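Local coordinates for 5-Carboxyvanillate Decarboxylase (Novosphingobium aromaticivorans, PDB 4QRN), which probably catalyses the metal-dependent removal of a carboxylate from 5-carboxyvanillate, as a manganese-binding member of the amidohydrolase family, at residues A[164-169]-A[201-206]; A[196-201]-A[252-257]; A[151-156]-A[175-180]; A[44-49]-A[130-135]. All coordinates share one frame; numbering follows the deposited sequence.

Contact 1: A[164-169]-A[201-206]; sequences EIHRGA and VEVDQP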
loop_
_atom_site.group_PDB
_atom_site.type_symbol
_atom_site.label_atom_id
_atom_site.label_comp_id
_atom_site.label_asym_id
_atom_site.label_seq_id
_atom_site.Cartn_x
_atom_site.Cartn_y
_atom_site.Cartn_z
ATOM N N GLU A 164 -6.807 -17.194 -26.745
ATOM C CA GLU A 164 -7.719 -16.057 -26.752
ATOM C C GLU A 164 -6.966 -14.722 -26.868
ATOM O O GLU A 164 -7.493 -13.765 -27.452
ATOM C CB GLU A 164 -8.612 -16.103 -25.508
ATOM C CG GLU A 164 -9.819 -15.154 -25.575
ATOM C CD GLU A 164 -10.934 -15.602 -26.533
ATOM O OE1 GLU A 164 -10.748 -16.541 -27.353
ATOM O OE2 GLU A 164 -12.030 -14.988 -26.460
ATOM N N ILE A 165 -5.753 -14.651 -26.320
ATOM C CA ILE A 165 -4.888 -13.498 -26.537
ATOM C C ILE A 165 -4.614 -13.359 -28.045
ATOM O O ILE A 165 -4.730 -12.266 -28.612
ATOM C CB ILE A 165 -3.594 -13.669 -25.741
ATOM C CG1 ILE A 165 -3.890 -13.486 -24.242
ATOM C CG2 ILE A 165 -2.507 -12.693 -26.212
ATOM C CD1 ILE A 165 -2.804 -14.031 -23.345
ATOM N N HIS A 166 -4.283 -14.465 -28.703
ATOM C CA HIS A 166 -4.079 -14.428 -30.145
ATOM C C HIS A 166 -5.344 -14.073 -30.901
ATOM O O HIS A 166 -5.299 -13.276 -31.830
ATOM C CB HIS A 166 -3.499 -15.761 -30.603
ATOM C CG HIS A 166 -2.017 -15.821 -30.428
ATOM N ND1 HIS A 166 -1.147 -15.256 -31.343
ATOM C CD2 HIS A 166 -1.248 -16.365 -29.453
ATOM C CE1 HIS A 166 0.094 -15.447 -30.934
ATOM N NE2 HIS A 166 0.062 -16.114 -29.791
ATOM N N ARG A 167 -6.479 -14.647 -30.514
ATOM C CA ARG A 167 -7.724 -14.355 -31.217
ATOM C C ARG A 167 -8.080 -12.876 -31.071
ATOM O O ARG A 167 -8.490 -12.226 -32.027
ATOM C CB ARG A 167 -8.855 -15.241 -30.710
ATOM C CG ARG A 167 -10.100 -15.137 -31.564
ATOM C CD ARG A 167 -11.205 -16.059 -31.079
ATOM N NE ARG A 167 -11.907 -15.576 -29.886
ATOM C CZ ARG A 167 -13.064 -14.906 -29.887
ATOM N NH1 ARG A 167 -13.611 -14.567 -28.733
ATOM N NH2 ARG A 167 -13.659 -14.551 -31.032
ATOM N N GLY A 168 -7.913 -12.335 -29.867
ATOM C CA GLY A 168 -8.218 -10.934 -29.646
ATOM C C GLY A 168 -7.351 -10.017 -30.487
ATOM O O GLY A 168 -7.827 -9.059 -31.083
ATOM N N ALA A 169 -6.067 -10.328 -30.576
ATOM C CA ALA A 169 -5.148 -9.479 -31.324
ATOM C C ALA A 169 -5.374 -9.603 -32.829
ATOM O O ALA A 169 -5.340 -8.607 -33.542
ATOM C CB ALA A 169 -3.709 -9.830 -30.954
ATOM N N VAL A 201 3.908 -11.937 -25.358
ATOM C CA VAL A 201 5.127 -11.551 -26.047
ATOM C C VAL A 201 5.000 -11.862 -27.545
ATOM O O VAL A 201 5.459 -11.084 -28.376
ATOM C CB VAL A 201 6.335 -12.238 -25.397
ATOM C CG1 VAL A 201 7.598 -12.157 -26.279
ATOM C CG2 VAL A 201 6.572 -11.650 -23.986
ATOM N N GLU A 202 4.362 -12.978 -27.898
ATOM C CA GLU A 202 4.135 -13.314 -29.312
ATOM C C GLU A 202 3.326 -12.240 -30.047
ATOM O O GLU A 202 3.640 -11.889 -31.178
ATOM C CB GLU A 202 3.433 -14.664 -29.436
ATOM C CG GLU A 202 4.349 -15.840 -29.108
ATOM C CD GLU A 202 3.635 -17.150 -28.810
ATOM O OE1 GLU A 202 2.387 -17.203 -28.840
ATOM O OE2 GLU A 202 4.349 -18.140 -28.550
ATOM N N VAL A 203 2.264 -11.742 -29.425
ATOM C CA VAL A 203 1.459 -10.688 -30.050
ATOM C C VAL A 203 2.005 -9.288 -29.751
ATOM O O VAL A 203 1.540 -8.298 -30.322
ATOM C CB VAL A 203 -0.048 -10.754 -29.648
ATOM C CG1 VAL A 203 -0.680 -12.100 -30.075
ATOM C CG2 VAL A 203 -0.247 -10.485 -28.170
ATOM N N ASP A 204 3.023 -9.223 -28.891
ATOM C CA ASP A 204 3.655 -7.972 -28.436
ATOM C C ASP A 204 2.657 -6.964 -27.881
ATOM O O ASP A 204 2.636 -5.807 -28.291
ATOM C CB ASP A 204 4.501 -7.339 -29.550
ATOM C CG ASP A 204 5.387 -6.223 -29.040
ATOM O OD1 ASP A 204 5.840 -6.289 -27.873
ATOM O OD2 ASP A 204 5.596 -5.259 -29.803
ATOM N N GLN A 205 1.831 -7.417 -26.948
ATOM C CA GLN A 205 0.821 -6.549 -26.373
ATOM C C GLN A 205 1.001 -6.455 -24.870
ATOM O O GLN A 205 1.531 -7.384 -24.247
ATOM C CB GLN A 205 -0.576 -7.060 -26.686
ATOM C CG GLN A 205 -0.911 -6.891 -28.144
ATOM C CD GLN A 205 -2.342 -7.244 -28.460
ATOM O OE1 GLN A 205 -2.962 -8.025 -27.745
ATOM N NE2 GLN A 205 -2.886 -6.669 -29.544
ATOM N N PRO A 206 0.519 -5.354 -24.286
ATOM C CA PRO A 206 0.613 -5.193 -22.835
ATOM C C PRO A 206 -0.447 -5.975 -22.098
ATOM O O PRO A 206 -1.551 -6.237 -22.604
ATOM C CB PRO A 206 0.365 -3.693 -22.644
ATOM C CG PRO A 206 -0.541 -3.343 -23.811
ATOM C CD PRO A 206 -0.032 -4.155 -24.948
HETATM O O HOH W 1 -5.209 -9.798 -27.276
#
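With its CG beside the backbone N and anti to the carbonyl carbon (chi1 -83°), His166 swings its imidazole from helix 158-170 toward helix 194-203, where Glu202, extended beyond CG, brings a carboxylate to the ring's edge. His166 NE2 donates to Glu202 OE1 over 2.7 Å in a fairly straight bond (160° at the hydrogen). The oxygen lies near the ring plane and accepts on its anti lone pair, turned from OE2, while the ring and carboxylate planes stand 46° apart. Val203 comes over a face of the same ring: its CG1 is 3.7 Å from the His166 ring centroid, a CH-pi contact displaced toward the ND1-CE1 side of the rim. Its other branch, CG2, meets Ile165 CG2 at 3.7 Å, and Ala169 CB lies 3.9 Å from Val203 CG1. The valine thus fits among three residues of the neighbouring helix. Just beyond, Asp204, with positive phi, is the C-prime residue of a Schellman motif, after which Gln205 lays its amide against Ala169; its NE2 bonds Phe174 O, and water 1 links its OE1 to Ile165 O. Replacing His166 by an alanine would probably leave Glu202 without this donor and Val203 CG1 without the ring it covers. Both helices belong to the outer layer of the (beta/alpha)8 barrel, away from the metal, and the neighbouring carboxylate charge would be expected to favour a protonated imidazole at this surface.

Contact 2: A[196-201]-A[252-257]; sequences IFRALV and DKYPSL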
loop_
_atom_site.group_PDB
_atom_site.type_symbol
_atom_site.label_atom_id
_atom_site.label_comp_id
_atom_site.label_asym_id
_atom_site.label_seq_id
_atom_site.Cartn_x
_atom_site.Cartn_y
_atom_site.Cartn_z
ATOM N N ILE A 196 0.370 -17.666 -20.736
ATOM C CA ILE A 196 -0.212 -16.363 -20.942
ATOM C C ILE A 196 0.893 -15.359 -21.311
ATOM O O ILE A 196 0.716 -14.566 -22.248
ATOM C CB ILE A 196 -0.956 -15.936 -19.666
ATOM C CG1 ILE A 196 -2.246 -16.761 -19.539
ATOM C CG2 ILE A 196 -1.205 -14.406 -19.640
ATOM C CD1 ILE A 196 -2.929 -16.645 -18.170
ATOM N N PHE A 197 2.011 -15.387 -20.590
ATOM C CA PHE A 197 3.114 -14.500 -20.911
ATOM C C PHE A 197 3.725 -14.801 -22.259
ATOM O O PHE A 197 4.051 -13.879 -22.996
ATOM C CB PHE A 197 4.147 -14.514 -19.795
ATOM C CG PHE A 197 3.593 -13.946 -18.517
ATOM C CD1 PHE A 197 3.318 -12.597 -18.434
ATOM C CD2 PHE A 197 3.288 -14.753 -17.439
ATOM C CE1 PHE A 197 2.786 -12.039 -17.283
ATOM C CE2 PHE A 197 2.739 -14.212 -16.278
ATOM C CZ PHE A 197 2.490 -12.853 -16.194
ATOM N N ARG A 198 3.867 -16.071 -22.609
ATOM C CA ARG A 198 4.400 -16.430 -23.920
ATOM C C ARG A 198 3.526 -15.805 -25.009
ATOM O O ARG A 198 4.044 -15.252 -25.991
ATOM C CB ARG A 198 4.462 -17.945 -24.085
ATOM C CG ARG A 198 5.597 -18.596 -23.284
ATOM C CD ARG A 198 6.990 -18.449 -23.894
ATOM N NE ARG A 198 7.064 -19.187 -25.152
ATOM C CZ ARG A 198 7.206 -20.505 -25.240
ATOM N NH1 ARG A 198 7.411 -21.225 -24.143
ATOM N NH2 ARG A 198 7.164 -21.094 -26.433
ATOM N N ALA A 199 2.210 -15.877 -24.853
ATOM C CA ALA A 199 1.309 -15.345 -25.862
ATOM C C ALA A 199 1.378 -13.825 -25.952
ATOM O O ALA A 199 1.360 -13.276 -27.052
ATOM C CB ALA A 199 -0.125 -15.810 -25.591
ATOM N N LEU A 200 1.446 -13.143 -24.807
ATOM C CA LEU A 200 1.560 -11.683 -24.812
ATOM C C LEU A 200 2.806 -11.224 -25.546
ATOM O O LEU A 200 2.758 -10.249 -26.287
ATOM C CB LEU A 200 1.581 -11.144 -23.371
ATOM C CG LEU A 200 0.245 -11.229 -22.647
ATOM C CD1 LEU A 200 0.445 -11.075 -21.129
ATOM C CD2 LEU A 200 -0.671 -10.158 -23.202
ATOM N N VAL A 201 3.908 -11.937 -25.358
ATOM C CA VAL A 201 5.127 -11.551 -26.047
ATOM C C VAL A 201 5.000 -11.862 -27.545
ATOM O O VAL A 201 5.459 -11.084 -28.376
ATOM C CB VAL A 201 6.335 -12.238 -25.397
ATOM C CG1 VAL A 201 7.598 -12.157 -26.279
ATOM C CG2 VAL A 201 6.572 -11.650 -23.986
ATOM N N ASP A 252 13.042 -10.375 -16.645
ATOM C CA ASP A 252 14.261 -10.989 -17.148
ATOM C C ASP A 252 13.917 -12.122 -18.115
ATOM O O ASP A 252 14.591 -12.328 -19.118
ATOM C CB ASP A 252 15.113 -11.518 -15.978
ATOM C CG ASP A 252 15.721 -10.411 -15.129
ATOM O OD1 ASP A 252 15.678 -9.231 -15.552
ATOM O OD2 ASP A 252 16.260 -10.731 -14.046
ATOM N N LYS A 253 12.852 -12.845 -17.812
ATOM C CA LYS A 253 12.394 -13.917 -18.670
ATOM C C LYS A 253 11.828 -13.350 -19.976
ATOM O O LYS A 253 12.061 -13.908 -21.054
ATOM C CB LYS A 253 11.357 -14.767 -17.937
ATOM C CG LYS A 253 10.970 -16.036 -18.660
ATOM C CD LYS A 253 10.159 -16.936 -17.755
ATOM C CE LYS A 253 9.860 -18.257 -18.459
ATOM N NZ LYS A 253 9.307 -19.312 -17.564
ATOM N N TYR A 254 11.102 -12.233 -19.857
ATOM C CA TYR A 254 10.395 -11.621 -20.981
ATOM C C TYR A 254 10.722 -10.127 -21.034
ATOM O O TYR A 254 9.920 -9.294 -20.613
ATOM C CB TYR A 254 8.879 -11.828 -20.830
ATOM C CG TYR A 254 8.499 -13.288 -20.825
ATOM C CD1 TYR A 254 8.732 -14.079 -21.952
ATOM C CD2 TYR A 254 7.953 -13.891 -19.700
ATOM C CE1 TYR A 254 8.409 -15.417 -21.959
ATOM C CE2 TYR A 254 7.628 -15.237 -19.703
ATOM C CZ TYR A 254 7.866 -15.995 -20.829
ATOM O OH TYR A 254 7.562 -17.342 -20.853
ATOM N N PRO A 255 11.906 -9.768 -21.551
ATOM C CA PRO A 255 12.335 -8.364 -21.475
ATOM C C PRO A 255 11.455 -7.402 -22.251
ATOM O O PRO A 255 11.454 -6.214 -21.924
ATOM C CB PRO A 255 13.758 -8.399 -22.065
ATOM C CG PRO A 255 14.184 -9.804 -21.926
ATOM C CD PRO A 255 12.980 -10.652 -22.015
ATOM N N SER A 256 10.721 -7.871 -23.254
ATOM C CA SER A 256 9.844 -6.967 -24.000
ATOM C C SER A 256 8.512 -6.708 -23.298
ATOM O O SER A 256 7.806 -5.777 -23.671
ATOM C CB SER A 256 9.563 -7.500 -25.401
ATOM O OG SER A 256 8.717 -8.630 -25.388
ATOM N N LEU A 257 8.161 -7.534 -22.320
ATOM C CA LEU A 257 6.816 -7.460 -21.744
ATOM C C LEU A 257 6.550 -6.152 -21.026
ATOM O O LEU A 257 7.362 -5.719 -20.204
ATOM C CB LEU A 257 6.650 -8.620 -20.769
ATOM C CG LEU A 257 5.322 -8.715 -20.028
ATOM C CD1 LEU A 257 4.202 -9.083 -20.984
ATOM C CD2 LEU A 257 5.445 -9.734 -18.902
HETATM O O HOH W 2 8.372 -20.359 -21.527
#
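Tyr254 OH has two polar partners in the margin it shares with Arg198: it is hydrogen-bonded to Asp194 OD1, and water 2 donates to Tyr254 OH over 3.2 Å. The same water accepts from Arg198 NH1 at 2.9 Å, so it bridges the two side chains. The contact lies in the outer layer of the (beta/alpha)8 barrel, where helix 194-203 packs on the type I turn from Tyr254 to Leu257 that leads into strand 259-261. Arg198, its chain bent at chi2 and chi3, folds over so that its CD comes to the edge of the phenol, 3.3 Å from Tyr254 OH. Further along the ring, Phe197 CB approaches Tyr254 CE2 at 3.6 Å and Val201 CG2 approaches Tyr254 CD1 at 3.8 Å, both obliquely. Val201 can serve here because its CG2 stands anti to the carbonyl carbon, with CG1 (chi1 166°) left to meet Ser256 OG. A serine in place of Tyr254 would probably open a gap beside Phe197 and Val201 and leave Asp194 without its hydroxyl partner. Deeper in, Leu257 reaches back under the helix against Phe197 and Leu200, which in turn rest on Leu207 of strand 207-209. The methyls of Leu257 divide the work: Leu257 CD1 rests 4.1 Å from Leu200 CB, while Leu257 CD2 presses on Phe197 CD1 at 3.6 Å.

Contact 3: A[151-156]-A[175-180]; sequences GTVAPQ and KGIQIN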
loop_
_atom_site.group_PDB
_atom_site.type_symbol
_atom_site.label_atom_id
_atom_site.label_comp_id
_atom_site.label_asym_id
_atom_site.label_seq_id
_atom_site.Cartn_x
_atom_site.Cartn_y
_atom_site.Cartn_z
ATOM N N GLY A 151 -8.949 -7.612 -24.186
ATOM C CA GLY A 151 -9.621 -8.880 -23.983
ATOM C C GLY A 151 -9.643 -9.323 -22.535
ATOM O O GLY A 151 -8.798 -8.922 -21.716
ATOM N N THR A 152 -10.608 -10.200 -22.248
ATOM C CA THR A 152 -10.700 -10.898 -20.971
ATOM C C THR A 152 -10.352 -12.366 -21.181
ATOM O O THR A 152 -10.637 -12.924 -22.254
ATOM C CB THR A 152 -12.124 -10.716 -20.345
ATOM O OG1 THR A 152 -12.063 -10.800 -18.923
ATOM C CG2 THR A 152 -13.146 -11.722 -20.850
ATOM N N VAL A 153 -9.720 -12.976 -20.187
ATOM C CA VAL A 153 -9.299 -14.362 -20.316
ATOM C C VAL A 153 -9.711 -15.160 -19.070
ATOM O O VAL A 153 -10.394 -14.661 -18.180
ATOM C CB VAL A 153 -7.778 -14.496 -20.654
ATOM C CG1 VAL A 153 -7.462 -13.809 -21.986
ATOM C CG2 VAL A 153 -6.884 -13.962 -19.529
ATOM N N ALA A 154 -9.309 -16.434 -19.053
ATOM C CA ALA A 154 -9.675 -17.363 -17.993
ATOM C C ALA A 154 -8.405 -18.072 -17.562
ATOM O O ALA A 154 -8.110 -19.156 -18.042
ATOM C CB ALA A 154 -10.740 -18.361 -18.492
ATOM N N PRO A 155 -7.613 -17.457 -16.669
ATOM C CA PRO A 155 -6.292 -18.009 -16.339
ATOM C C PRO A 155 -6.366 -19.372 -15.694
ATOM O O PRO A 155 -5.345 -20.056 -15.633
ATOM C CB PRO A 155 -5.692 -16.956 -15.405
ATOM C CG PRO A 155 -6.399 -15.683 -15.794
ATOM C CD PRO A 155 -7.811 -16.135 -16.037
ATOM N N GLN A 156 -7.544 -19.776 -15.228
ATOM C CA GLN A 156 -7.749 -21.167 -14.838
ATOM C C GLN A 156 -7.348 -22.135 -15.944
ATOM O O GLN A 156 -7.010 -23.294 -15.673
ATOM C CB GLN A 156 -9.238 -21.497 -14.614
ATOM C CG GLN A 156 -10.062 -20.651 -13.692
ATOM C CD GLN A 156 -10.793 -19.527 -14.412
ATOM O OE1 GLN A 156 -10.174 -18.710 -15.091
ATOM N NE2 GLN A 156 -12.117 -19.463 -14.242
ATOM N N LYS A 175 -6.183 -4.582 -28.185
ATOM C CA LYS A 175 -4.843 -4.003 -28.022
ATOM C C LYS A 175 -4.051 -4.643 -26.895
ATOM O O LYS A 175 -2.887 -4.312 -26.683
ATOM C CB LYS A 175 -4.970 -2.490 -27.828
ATOM C CG LYS A 175 -5.577 -1.800 -29.037
ATOM C CD LYS A 175 -4.764 -1.978 -30.308
ATOM C CE LYS A 175 -5.347 -1.155 -31.438
ATOM N NZ LYS A 175 -4.466 -1.236 -32.626
ATOM N N GLY A 176 -4.644 -5.607 -26.199
ATOM C CA GLY A 176 -3.993 -6.295 -25.093
ATOM C C GLY A 176 -5.074 -6.984 -24.304
ATOM O O GLY A 176 -6.187 -7.169 -24.813
ATOM N N ILE A 177 -4.742 -7.372 -23.072
ATOM C CA ILE A 177 -5.704 -8.029 -22.197
ATOM C C ILE A 177 -5.608 -7.401 -20.808
ATOM O O ILE A 177 -4.567 -6.875 -20.393
ATOM C CB ILE A 177 -5.564 -9.586 -22.082
ATOM C CG1 ILE A 177 -4.193 -9.969 -21.490
ATOM C CG2 ILE A 177 -5.840 -10.245 -23.441
ATOM C CD1 ILE A 177 -4.116 -11.392 -21.031
ATOM N N GLN A 178 -6.741 -7.486 -20.106
ATOM C CA GLN A 178 -6.793 -7.151 -18.689
ATOM C C GLN A 178 -7.016 -8.421 -17.896
ATOM O O GLN A 178 -7.948 -9.174 -18.179
ATOM C CB GLN A 178 -7.941 -6.165 -18.421
ATOM C CG GLN A 178 -8.114 -5.874 -16.922
ATOM C CD GLN A 178 -9.136 -4.797 -16.680
ATOM O OE1 GLN A 178 -8.911 -3.634 -17.023
ATOM N NE2 GLN A 178 -10.275 -5.173 -16.091
ATOM N N ILE A 179 -6.161 -8.660 -16.895
ATOM C CA ILE A 179 -6.372 -9.735 -15.937
ATOM C C ILE A 179 -6.662 -9.060 -14.603
ATOM O O ILE A 179 -5.951 -8.138 -14.180
ATOM C CB ILE A 179 -5.162 -10.690 -15.857
ATOM C CG1 ILE A 179 -5.029 -11.449 -17.187
ATOM C CG2 ILE A 179 -5.314 -11.666 -14.659
ATOM C CD1 ILE A 179 -3.860 -12.437 -17.242
ATOM N N ASN A 180 -7.731 -9.509 -13.954
ATOM C CA ASN A 180 -8.237 -8.929 -12.717
ATOM C C ASN A 180 -7.548 -9.571 -11.538
ATOM O O ASN A 180 -8.148 -10.284 -10.730
ATOM C CB ASN A 180 -9.748 -9.105 -12.712
ATOM C CG ASN A 180 -10.342 -8.529 -13.940
ATOM O OD1 ASN A 180 -10.271 -7.313 -14.125
ATOM N ND2 ASN A 180 -10.872 -9.386 -14.832
HETATM O O HOH W 3 -11.457 -8.475 -17.550
HETATM O O HOH W 4 -8.937 -11.715 -17.744
#
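Gly151 holds the backbone of the strand 177-179 region with both of its polar atoms. Its N donates to Gly176 O at 2.9 Å, in the carbonyl plane and on a lone pair, and Gly151 O accepts from Gln178 N at 3.0 Å, nearly in line with the C=O bond. The two bonds straddle Ile177, as in a parallel bridge, and the bridge is a single one: the segments run 51° apart, and beyond it water links them. Water 4 accepts from Val153 N and lies within bonding distance of Gln178 O; water 3 joins Thr152 OG1, 2.8 Å away, to Asn180 ND2. On the apolar flank Ile177 sets CG1 between its backbone N and carbonyl carbon (chi1 62°), which sends CD1 to Val153 CG2 at 4.1 Å. Val153 CG2 also lies 3.9 Å from Ile179 CG1, with Pro155 CG looser, 4.3 Å from Ile179 CG2. Behind this shell, Gln178 NE2 donates to Asn180 OD1 over 2.9 Å. The side chain of Gln178 also comes within about 3 Å, nearest atoms, of that of the manganese ligand His210, while Asn180 touches Ser113 of the ligand pocket, so the contact adjoins the active site. The bridge, just past strand 147-149, joins the barrel's three-stranded and five-stranded sheets. Strand 177-179 pairs in turn with 207-209, while Ile165 of helix 158-170 and Leu200 of helix 194-203 cover Ile177, and Ile196 packs on Pro155 and Ile179.

Contact 4: A[44-49]-A[130-135]; sequences FATREI and TRANDT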
loop_
_atom_site.group_PDB
_atom_site.type_symbol
_atom_site.label_atom_id
_atom_site.label_comp_id
_atom_site.label_asym_id
_atom_site.label_seq_id
_atom_site.Cartn_x
_atom_site.Cartn_y
_atom_site.Cartn_z
ATOM N N PHE A 44 -16.843 -2.264 -18.414
ATOM C CA PHE A 44 -18.206 -2.647 -18.789
ATOM C C PHE A 44 -18.503 -4.009 -18.182
ATOM O O PHE A 44 -17.599 -4.711 -17.713
ATOM C CB PHE A 44 -18.406 -2.681 -20.313
ATOM C CG PHE A 44 -17.731 -3.837 -20.970
ATOM C CD1 PHE A 44 -16.381 -3.744 -21.308
ATOM C CD2 PHE A 44 -18.411 -5.016 -21.233
ATOM C CE1 PHE A 44 -15.695 -4.795 -21.866
ATOM C CE2 PHE A 44 -17.716 -6.114 -21.817
ATOM C CZ PHE A 44 -16.357 -5.985 -22.133
ATOM N N ALA A 45 -19.789 -4.380 -18.166
ATOM C CA ALA A 45 -20.236 -5.673 -17.660
ATOM C C ALA A 45 -21.139 -6.321 -18.685
ATOM O O ALA A 45 -21.687 -5.632 -19.551
ATOM C CB ALA A 45 -21.011 -5.508 -16.353
ATOM N N THR A 46 -21.321 -7.638 -18.561
ATOM C CA THR A 46 -22.403 -8.301 -19.276
ATOM C C THR A 46 -23.382 -8.830 -18.233
ATOM O O THR A 46 -23.009 -9.320 -17.166
ATOM C CB THR A 46 -21.926 -9.428 -20.213
ATOM O OG1 THR A 46 -21.520 -10.569 -19.447
ATOM C CG2 THR A 46 -20.802 -8.940 -21.140
ATOM N N ARG A 47 -24.656 -8.755 -18.577
ATOM C CA ARG A 47 -25.698 -9.187 -17.658
ATOM C C ARG A 47 -25.539 -10.656 -17.297
ATOM O O ARG A 47 -25.747 -11.041 -16.138
ATOM C CB ARG A 47 -27.070 -8.933 -18.292
ATOM C CG ARG A 47 -28.283 -9.179 -17.386
ATOM C CD ARG A 47 -28.346 -8.163 -16.247
ATOM N NE ARG A 47 -27.971 -8.808 -15.007
ATOM C CZ ARG A 47 -28.015 -8.248 -13.806
ATOM N NH1 ARG A 47 -28.368 -6.973 -13.656
ATOM N NH2 ARG A 47 -27.672 -8.971 -12.751
ATOM N N GLU A 48 -25.177 -11.485 -18.274
ATOM C CA GLU A 48 -25.084 -12.908 -17.976
ATOM C C GLU A 48 -23.942 -13.220 -17.009
ATOM O O GLU A 48 -24.081 -14.137 -16.192
ATOM C CB GLU A 48 -24.984 -13.760 -19.242
ATOM C CG GLU A 48 -23.786 -13.491 -20.082
ATOM C CD GLU A 48 -23.794 -14.258 -21.392
ATOM O OE1 GLU A 48 -24.818 -14.914 -21.723
ATOM O OE2 GLU A 48 -22.768 -14.189 -22.109
ATOM N N ILE A 49 -22.846 -12.452 -17.036
ATOM C CA ILE A 49 -21.773 -12.698 -16.081
ATOM C C ILE A 49 -22.181 -12.197 -14.691
ATOM O O ILE A 49 -21.938 -12.875 -13.707
ATOM C CB ILE A 49 -20.433 -12.122 -16.574
ATOM C CG1 ILE A 49 -19.918 -12.985 -17.741
ATOM C CG2 ILE A 49 -19.387 -12.102 -15.430
ATOM C CD1 ILE A 49 -18.725 -12.414 -18.460
ATOM N N THR A 130 -15.521 -15.835 -23.990
ATOM C CA THR A 130 -15.630 -15.738 -25.447
ATOM C C THR A 130 -16.761 -14.791 -25.827
ATOM O O THR A 130 -16.589 -13.921 -26.676
ATOM C CB THR A 130 -15.905 -17.124 -26.060
ATOM O OG1 THR A 130 -14.766 -17.961 -25.832
ATOM C CG2 THR A 130 -16.187 -17.003 -27.565
ATOM N N ARG A 131 -17.914 -14.955 -25.173
ATOM C CA ARG A 131 -19.063 -14.111 -25.450
ATOM C C ARG A 131 -18.800 -12.649 -25.080
ATOM O O ARG A 131 -19.168 -11.744 -25.835
ATOM C CB ARG A 131 -20.312 -14.657 -24.739
ATOM C CG ARG A 131 -20.812 -15.957 -25.375
ATOM C CD ARG A 131 -21.678 -16.735 -24.425
ATOM N NE ARG A 131 -22.970 -16.108 -24.177
ATOM C CZ ARG A 131 -24.050 -16.235 -24.952
ATOM N NH1 ARG A 131 -24.010 -16.951 -26.072
ATOM N NH2 ARG A 131 -25.177 -15.625 -24.603
ATOM N N ALA A 132 -18.149 -12.410 -23.945
ATOM C CA ALA A 132 -17.855 -11.039 -23.543
ATOM C C ALA A 132 -16.877 -10.404 -24.529
ATOM O O ALA A 132 -17.001 -9.226 -24.852
ATOM C CB ALA A 132 -17.267 -10.999 -22.129
ATOM N N ASN A 133 -15.885 -11.172 -24.984
ATOM C CA ASN A 133 -14.933 -10.655 -25.947
ATOM C C ASN A 133 -15.622 -10.341 -27.273
ATOM O O ASN A 133 -15.368 -9.300 -27.889
ATOM C CB ASN A 133 -13.788 -11.649 -26.122
ATOM C CG ASN A 133 -12.823 -11.624 -24.950
ATOM O OD1 ASN A 133 -12.727 -10.619 -24.237
ATOM N ND2 ASN A 133 -12.095 -12.701 -24.762
ATOM N N ASP A 134 -16.505 -11.227 -27.742
ATOM C CA ASP A 134 -17.210 -10.954 -28.972
ATOM C C ASP A 134 -18.139 -9.734 -28.828
ATOM O O ASP A 134 -18.259 -8.936 -29.761
ATOM C CB ASP A 134 -18.014 -12.187 -29.397
ATOM C CG ASP A 134 -17.139 -13.327 -29.884
ATOM O OD1 ASP A 134 -15.947 -13.097 -30.186
ATOM O OD2 ASP A 134 -17.662 -14.460 -29.982
ATOM N N THR A 135 -18.805 -9.600 -27.684
ATOM C CA THR A 135 -19.664 -8.453 -27.435
ATOM C C THR A 135 -18.861 -7.149 -27.476
ATOM O O THR A 135 -19.272 -6.167 -28.101
ATOM C CB THR A 135 -20.371 -8.638 -26.094
ATOM O OG1 THR A 135 -21.273 -9.743 -26.207
ATOM C CG2 THR A 135 -21.131 -7.371 -25.668
#
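Between Phe44, at the end of strand 38-44, and the start of helix 47-59, the backbone passes helix 122-142 with Thr46 CA 6.8 Å from Ala132 CA. Glu48 and Arg131 carry the polar part. Arg131 grips the carboxylate side-on: its NE donates to Glu48 OE2 at 2.8 Å, on the syn lone pair and near the guanidinium plane, and its NH2 donates to Glu48 OE1 at 3.0 Å, from a more tilted position. The two flat groups are turned 38° from each other, and the second bond is the more bent. Glu48 reaches the arginine by setting CG between the backbone N and the carbonyl carbon (chi1 62°) and running extended from there, while Arg131 bends at chi3 (70°) to bring its guanidinium edge round. Thr46 is the N-cap of helix 47-59, its OG1 accepting a weak bond from Ile49 N, and with the hydroxyl so placed its methyl is left to face the partner helix. This is the first beta-to-alpha connection of the amidohydrolase (beta/alpha)8 barrel, just past the manganese ligand Glu41, leaning on the helix that follows strand 106-111. Ala132 is the small surface it meets: its CB lies 4.2 Å from Thr46 CG2 and 4.2 Å from Ile49 CD1. Phe44 comes up less closely, CZ 4.3 Å from Ala132 O, and its ring also packs on Leu136. One turn on from the salt bridge, Thr135 OG1 donates to Arg131 O at 2.9 Å, and Thr135 N reaches that same oxygen from the other face of its carbonyl plane.

How the contacts relate
From the N terminus, contact 4 comes first, closing an 80-residue loop that takes in strand 106-111 and tying the start of helix 47-59 to helix 122-142. It closes before the other three open. Contact 3 closes a short loop of 18 residues round helix 158-170, joining the barrel's two sheets. Contact 1 starts within that loop and ends beyond it, so the two cross; its 31-residue loop joins helix 158-170 to helix 194-203. Contact 2 crosses contact 1 in turn, shares Val201 with it, and closes a 50-residue loop, tying helix 194-203 to the turn before strand 259-261. Asn133, on the segment 130-135, bonds Glu164 and Thr152, linking contact 4 to contacts 1 and 3.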